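PDB 6PYM: glutamyl endopeptidase from Staphylococcus epidermidis, which probably cleaves polypeptides on the carbonyl side of glutamate, and also of aspartate, as a secreted serine endopeptidase of the chymotrypsin-like S1B family. Local coordinates for residues I86-N91 against G154-R159. The protein carries 1 engineered substitution. Sequence-based numbering, arbitrary orientation.
Sequences IPYPGN and GGEELR
Tyr88 and Glu156 join the two beta-barrel domains of this chymotrypsin-like fold: residues 86-91 run off the end of strand 80-87 of the six-stranded barrel, and 154-159 make the turn of the hairpin between strands 143-154 and 157-160 of the other sheet. The evidence for a specific link is the Tyr88 OH to Glu156 OE2 hydrogen bond, 2.6 Å, with the phenol as donor. It meets the oxygen from above, 48° out of the carboxylate plane. The side chains arrive from opposite directions, Tyr88 with CG anti to its own N (chi1 178°) and Glu156 as an extended chain, so that they bridge the 11.4 Å between Tyr88 CA and Glu156 CA. Ring and carboxylate planes are 59° apart, and Glu156 OE1 lies at the ring's edge, near its plane, 3.3 Å from Tyr88 CE2. That oxygen hydrogen-bonds Ser92 OG, so both carboxylate oxygens are held from the 88-92 side; Ser92 precedes Asp93, the predicted charge-relay aspartate. Helix 200-209 packs on the phenol, Phe205 meeting it edge-to-face. Glu156 is placed by the type II' turn from Gly154 to Glu157, closed by Glu157 N to Gly154 O at 2.9 Å. Arg159 NE reaches the anti lone pair of Glu157 OE2 at 2.8 Å in a nearly straight hydrogen bond that is part of a salt bridge, while Ser194 OG hydrogen-bonds the same oxygen and Tyr185 OH Glu157 OE1.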
# COMPACT_ATOMS: atom_id res chain seq x y z
N ILE A 86 11.31 -3.01 8.56
CA ILE A 86 10.86 -2.84 9.94
C ILE A 86 9.49 -3.49 10.08
O ILE A 86 8.47 -2.84 9.81
CB ILE A 86 10.80 -1.35 10.32
CG1 ILE A 86 12.11 -0.64 9.98
CG2 ILE A 86 10.50 -1.21 11.80
CD1 ILE A 86 12.01 0.87 10.03
N PRO A 87 9.41 -4.75 10.48
CA PRO A 87 8.09 -5.39 10.62
C PRO A 87 7.33 -4.82 11.81
O PRO A 87 7.91 -4.48 12.84
CB PRO A 87 8.44 -6.87 10.86
CG PRO A 87 9.82 -6.84 11.46
CD PRO A 87 10.52 -5.68 10.80
N TYR A 88 6.02 -4.70 11.65
CA TYR A 88 5.17 -4.36 12.79
C TYR A 88 5.30 -5.47 13.83
O TYR A 88 5.19 -6.65 13.49
CB TYR A 88 3.73 -4.26 12.31
CG TYR A 88 2.72 -3.97 13.38
CD1 TYR A 88 2.83 -2.84 14.19
CD2 TYR A 88 1.62 -4.80 13.57
CE1 TYR A 88 1.89 -2.56 15.16
CE2 TYR A 88 0.67 -4.53 14.54
CZ TYR A 88 0.82 -3.40 15.34
OH TYR A 88 -0.11 -3.11 16.31
N PRO A 89 5.53 -5.14 15.11
CA PRO A 89 5.70 -6.21 16.10
C PRO A 89 4.44 -7.02 16.34
O PRO A 89 4.53 -8.18 16.76
CB PRO A 89 6.15 -5.47 17.37
CG PRO A 89 6.75 -4.20 16.86
CD PRO A 89 5.94 -3.83 15.64
N GLY A 90 3.27 -6.46 16.10
CA GLY A 90 2.03 -7.17 16.34
C GLY A 90 1.76 -8.24 15.30
O GLY A 90 2.46 -8.39 14.30
N ASN A 91 0.68 -8.99 15.54
CA ASN A 91 0.35 -10.16 14.73
C ASN A 91 -0.52 -9.77 13.53
O ASN A 91 -1.62 -10.29 13.34
CB ASN A 91 -0.33 -11.22 15.58
CG ASN A 91 0.61 -11.82 16.59
OD1 ASN A 91 1.44 -12.66 16.26
ND2 ASN A 91 0.49 -11.39 17.84
N GLY A 154 -12.37 -5.03 13.32
CA GLY A 154 -12.14 -5.67 14.60
C GLY A 154 -10.66 -5.78 14.89
O GLY A 154 -9.92 -6.38 14.10
N GLY A 155 -10.22 -5.22 16.01
CA GLY A 155 -8.81 -5.24 16.35
C GLY A 155 -8.00 -4.56 15.26
O GLY A 155 -8.19 -3.38 14.94
N GLU A 156 -7.08 -5.33 14.66
CA GLU A 156 -6.23 -4.85 13.58
C GLU A 156 -6.71 -5.31 12.21
O GLU A 156 -5.93 -5.29 11.25
CB GLU A 156 -4.77 -5.27 13.82
CG GLU A 156 -4.15 -4.54 15.01
CD GLU A 156 -2.80 -5.08 15.44
OE1 GLU A 156 -2.30 -6.05 14.84
OE2 GLU A 156 -2.24 -4.51 16.40
N GLU A 157 -7.97 -5.73 12.09
CA GLU A 157 -8.50 -6.29 10.86
C GLU A 157 -9.63 -5.41 10.35
O GLU A 157 -10.57 -5.10 11.09
CB GLU A 157 -9.01 -7.71 11.13
CG GLU A 157 -9.78 -8.36 9.98
CD GLU A 157 -8.92 -9.21 9.06
OE1 GLU A 157 -7.68 -9.04 9.09
OE2 GLU A 157 -9.48 -10.03 8.29
N LEU A 158 -9.54 -5.00 9.09
CA LEU A 158 -10.63 -4.30 8.41
C LEU A 158 -10.89 -5.02 7.10
O LEU A 158 -9.97 -5.22 6.31
CB LEU A 158 -10.31 -2.80 8.18
CG LEU A 158 -11.42 -1.94 7.54
CD1 LEU A 158 -11.37 -0.49 8.00
CD2 LEU A 158 -11.35 -1.98 6.01
N ARG A 159 -12.14 -5.43 6.89
CA ARG A 159 -12.52 -6.20 5.71
C ARG A 159 -13.48 -5.42 4.84
O ARG A 159 -14.20 -4.53 5.32
CB ARG A 159 -13.19 -7.52 6.11
CG ARG A 159 -12.32 -8.40 6.98
CD ARG A 159 -13.11 -9.56 7.53
NE ARG A 159 -12.26 -10.42 8.36
CZ ARG A 159 -12.72 -11.37 9.17
NH1 ARG A 159 -14.02 -11.60 9.27
NH2 ARG A 159 -11.86 -12.09 9.88